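Local coordinates for protein putative non-ribosomal peptide synthetase (Actinomadura parvosata subsp. kistnae, PDB 6M7L) that probably serves as a condensation-type domain of a non-ribosomal peptide synthetase, an assembly-line enzyme that joins carrier-bound amino acids into peptides, at residues Gly269-Met272 against Phe273-Val276; Ser342-Ala345 against His346-Gln349. One frame throughout, in Å; residues are numbered along the deposited sequence.

Interaction 1 (Gly269-Met272 against Phe273-Val276); sequences GGTM and FTAV
Two threonine hydroxyls, Thr-271 OG1 and Thr-274 OG1, hydrogen-bond to each other at 3.3 Å across the first turn of helix 272-288. The two side chains meet at about a right angle. In Thr-271, chi1 of 63° sets OG1 between its own backbone N and carbonyl carbon, where it also lies 3.4 Å from Phe-273 CB. Thr-271 occupies the N-cap position. Its carbonyl opens the helical bonding pattern by accepting from Ala-275 N at 3.1 Å, and one residue on Val-276 N reaches Met-272 O in a straighter bond of 165°. Upstream, Gly-269, with its positive phi, is the C-prime residue of a Schellman motif that ends helix 255-267, so the chain passes from the stop of one helix to the cap of the next within a few residues. Gly-270 has its CA 4.0 Å from Thr-274 OG1. On the apolar side, the Met-272 chain bends at both chi2 and chi3, bringing CE to 3.9 Å from Val-276 CG2, while SD lies 4.2 Å from Ala-275 CB. Met-272 also packs on Leu-261 and Leu-262 of helix 255-267 and, with Val-276, on Leu-378 of strand 374-380. The Phe-273 ring leads away from the cap to Leu-376 and Leu-378 of the same strand, whereas Thr-274 rests on Leu-335 and Ala-338 of helix 331-346.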
loop_
_atom_site.group_PDB
_atom_site.type_symbol
_atom_site.label_atom_id
_atom_site.label_comp_id
_atom_site.label_asym_id
_atom_site.label_seq_id
_atom_site.Cartn_x
_atom_site.Cartn_y
_atom_site.Cartn_z
ATOM N N GLY A 269 -28.084 15.069 -2.225
ATOM C CA GLY A 269 -27.801 13.651 -2.123
ATOM C C GLY A 269 -26.732 13.160 -3.071
ATOM O O GLY A 269 -26.784 12.009 -3.516
ATOM N N GLY A 270 -25.759 14.010 -3.401
ATOM C CA GLY A 270 -24.690 13.657 -4.304
ATOM C C GLY A 270 -23.334 13.707 -3.623
ATOM O O GLY A 270 -23.212 14.016 -2.434
ATOM N N THR A 271 -22.312 13.394 -4.408
ATOM C CA THR A 271 -20.931 13.389 -3.956
ATOM C C THR A 271 -20.193 14.593 -4.525
ATOM O O THR A 271 -20.726 15.350 -5.340
ATOM C CB THR A 271 -20.232 12.090 -4.372
ATOM O OG1 THR A 271 -20.184 12.012 -5.802
ATOM C CG2 THR A 271 -20.990 10.887 -3.834
ATOM N N MET A 272 -18.948 14.769 -4.078
ATOM C CA MET A 272 -18.102 15.796 -4.677
ATOM C C MET A 272 -17.895 15.542 -6.163
ATOM O O MET A 272 -17.803 16.492 -6.948
ATOM C CB MET A 272 -16.759 15.868 -3.954
ATOM C CG MET A 272 -16.699 16.943 -2.886
ATOM S SD MET A 272 -17.126 18.567 -3.549
ATOM C CE MET A 272 -15.843 18.785 -4.779
ATOM N N PHE A 273 -17.824 14.270 -6.564
ATOM C CA PHE A 273 -17.790 13.941 -7.985
ATOM C C PHE A 273 -18.990 14.534 -8.708
ATOM O O PHE A 273 -18.849 15.108 -9.794
ATOM C CB PHE A 273 -17.744 12.422 -8.172
ATOM C CG PHE A 273 -17.605 11.985 -9.607
ATOM C CD1 PHE A 273 -18.725 11.742 -10.387
ATOM C CD2 PHE A 273 -16.352 11.807 -10.171
ATOM C CE1 PHE A 273 -18.597 11.339 -11.706
ATOM C CE2 PHE A 273 -16.218 11.401 -11.488
ATOM C CZ PHE A 273 -17.342 11.167 -12.256
ATOM N N THR A 274 -20.180 14.416 -8.114
ATOM C CA THR A 274 -21.376 14.979 -8.729
ATOM C C THR A 274 -21.280 16.497 -8.837
ATOM O O THR A 274 -21.757 17.089 -9.811
ATOM C CB THR A 274 -22.616 14.574 -7.930
ATOM O OG1 THR A 274 -22.601 13.159 -7.705
ATOM C CG2 THR A 274 -23.883 14.942 -8.687
ATOM N N ALA A 275 -20.659 17.143 -7.846
ATOM C CA ALA A 275 -20.528 18.596 -7.885
ATOM C C ALA A 275 -19.596 19.042 -9.006
ATOM O O ALA A 275 -19.901 19.996 -9.731
ATOM C CB ALA A 275 -20.032 19.114 -6.536
ATOM N N VAL A 276 -18.456 18.367 -9.163
ATOM C CA VAL A 276 -17.532 18.717 -10.239
ATOM C C VAL A 276 -18.086 18.269 -11.587
ATOM O O VAL A 276 -17.894 18.941 -12.607
ATOM C CB VAL A 276 -16.142 18.114 -9.964
ATOM C CG1 VAL A 276 -15.172 18.467 -11.085
ATOM C CG2 VAL A 276 -15.612 18.597 -8.624
#

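Interaction 2 (Ser342-Ala345 against His346-Gln349); sequences SEDA and HRHQ
His-346 grips Ser-342 O twice: its backbone N donates at 3.1 Å and its ring ND1 at 2.7 Å, from opposite faces of the carbonyl plane. With chi1 at -77°, CG stands beside the backbone N and the imidazole folds back along the last helical turn, the acceptor lying at the ring's edge, near its plane. A leucine here would probably leave Ser-342 O with the backbone donor alone and the turn without its in-plane ring bond. His-348 also uses ring and backbone, but on two carbonyls: ND1 donates to Asp-344 O at a very short 2.5 Å, its exact length doubtful, and the backbone N bonds Ala-345 O at 2.8 Å. Arg-347 is the looser, solvent side. Its chain bends at chi3, laying Glu-343 O over one guanidinium face, and NH2 forms a salt bridge of 3.3 Å with Asp-344 OD1, the two flat groups turned 49° apart. Asp-344 has a second mate, since OD2 pairs with Arg-218. On the packed side, buried Ala-345 touches Leu-319 of strand 317-324 and Trp-215 of helix 207-218, His-346 lies against Leu-299 of strand 292-299, and the His-348 ring stacks with Phe-214.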
loop_
_atom_site.group_PDB
_atom_site.type_symbol
_atom_site.label_atom_id
_atom_site.label_comp_id
_atom_site.label_asym_id
_atom_site.label_seq_id
_atom_site.Cartn_x
_atom_site.Cartn_y
_atom_site.Cartn_z
ATOM N N SER A 342 -25.618 8.990 -12.745
ATOM C CA SER A 342 -24.554 8.182 -12.159
ATOM C C SER A 342 -25.112 6.949 -11.458
ATOM O O SER A 342 -24.472 5.891 -11.468
ATOM C CB SER A 342 -23.726 9.023 -11.188
ATOM O OG SER A 342 -22.563 8.320 -10.782
ATOM N N GLU A 343 -26.299 7.059 -10.859
ATOM C CA GLU A 343 -26.920 5.896 -10.234
ATOM C C GLU A 343 -27.387 4.893 -11.280
ATOM O O GLU A 343 -27.172 3.684 -11.128
ATOM C CB GLU A 343 -28.084 6.337 -9.348
ATOM C CG GLU A 343 -27.649 6.984 -8.045
ATOM C CD GLU A 343 -28.734 7.839 -7.427
ATOM O OE1 GLU A 343 -29.866 7.844 -7.956
ATOM O OE2 GLU A 343 -28.451 8.513 -6.413
ATOM N N ASP A 344 -28.023 5.372 -12.350
ATOM C CA ASP A 344 -28.490 4.466 -13.394
ATOM C C ASP A 344 -27.323 3.841 -14.147
ATOM O O ASP A 344 -27.382 2.664 -14.522
ATOM C CB ASP A 344 -29.417 5.207 -14.359
ATOM C CG ASP A 344 -30.610 5.831 -13.659
ATOM O OD1 ASP A 344 -30.997 5.335 -12.579
ATOM O OD2 ASP A 344 -31.162 6.817 -14.192
ATOM N N ALA A 345 -26.255 4.609 -14.376
ATOM C CA ALA A 345 -25.099 4.080 -15.095
ATOM C C ALA A 345 -24.409 2.984 -14.294
ATOM O O ALA A 345 -24.065 1.927 -14.837
ATOM C CB ALA A 345 -24.119 5.207 -15.419
ATOM N N HIS A 346 -24.190 3.220 -12.996
ATOM C CA HIS A 346 -23.579 2.198 -12.154
ATOM C C HIS A 346 -24.480 0.982 -11.977
ATOM O O HIS A 346 -23.991 -0.085 -11.593
ATOM C CB HIS A 346 -23.208 2.784 -10.793
ATOM C CG HIS A 346 -21.961 3.613 -10.813
ATOM N ND1 HIS A 346 -21.977 4.983 -10.963
ATOM C CD2 HIS A 346 -20.657 3.261 -10.713
ATOM C CE1 HIS A 346 -20.738 5.441 -10.947
ATOM N NE2 HIS A 346 -19.917 4.417 -10.798
ATOM N N ARG A 347 -25.778 1.119 -12.245
ATOM C CA ARG A 347 -26.679 -0.025 -12.304
ATOM C C ARG A 347 -26.618 -0.753 -13.641
ATOM O O ARG A 347 -27.360 -1.722 -13.832
ATOM C CB ARG A 347 -28.120 0.418 -12.032
ATOM C CG ARG A 347 -28.523 0.387 -10.569
ATOM C CD ARG A 347 -30.026 0.563 -10.399
ATOM N NE ARG A 347 -30.436 1.961 -10.473
ATOM C CZ ARG A 347 -30.476 2.779 -9.425
ATOM N NH1 ARG A 347 -30.125 2.334 -8.227
ATOM N NH2 ARG A 347 -30.862 4.039 -9.575
ATOM N N HIS A 348 -25.757 -0.318 -14.561
ATOM C CA HIS A 348 -25.723 -0.850 -15.920
ATOM C C HIS A 348 -24.292 -0.954 -16.429
ATOM O O HIS A 348 -24.008 -0.646 -17.591
ATOM C CB HIS A 348 -26.549 0.016 -16.873
ATOM C CG HIS A 348 -28.019 0.006 -16.590
ATOM N ND1 HIS A 348 -28.610 0.862 -15.685
ATOM C CD2 HIS A 348 -29.021 -0.743 -17.107
ATOM C CE1 HIS A 348 -29.911 0.636 -15.652
ATOM N NE2 HIS A 348 -30.186 -0.335 -16.505
ATOM N N GLN A 349 -23.366 -1.399 -15.579
ATOM C CA GLN A 349 -21.950 -1.399 -15.928
ATOM C C GLN A 349 -21.408 -2.795 -16.224
ATOM O O GLN A 349 -20.195 -3.011 -16.151
ATOM C CB GLN A 349 -21.134 -0.735 -14.819
ATOM C CG GLN A 349 -21.266 -1.387 -13.458
ATOM C CD GLN A 349 -20.707 -0.519 -12.352
ATOM O OE1 GLN A 349 -20.505 0.683 -12.534
ATOM N NE2 GLN A 349 -20.451 -1.121 -11.197
#

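Overall arrangement
Interactions 1 and 2 treat opposite ends of helices: interaction 1 lies at the start of helix 272-288, and interaction 2 at the finish of helix 331-346. Their centres lie 15 Å apart and their nearest atoms about 5 Å, without touching, but helix 331-346 belongs to both settings, since its earlier turns pack on Thr-274. Interaction 1 is the more buried, its apolar side chains facing strands 374-380 and 410-418, with hydroxyls and backbone N-H groups supplying the polar part. Interaction 2 is a surface contact; there imidazole and backbone N-H groups bond the carbonyls of the helix end, while Arg-347 pairs with a carboxylate, close to helix 207-218 and strands 292-299 and 317-324.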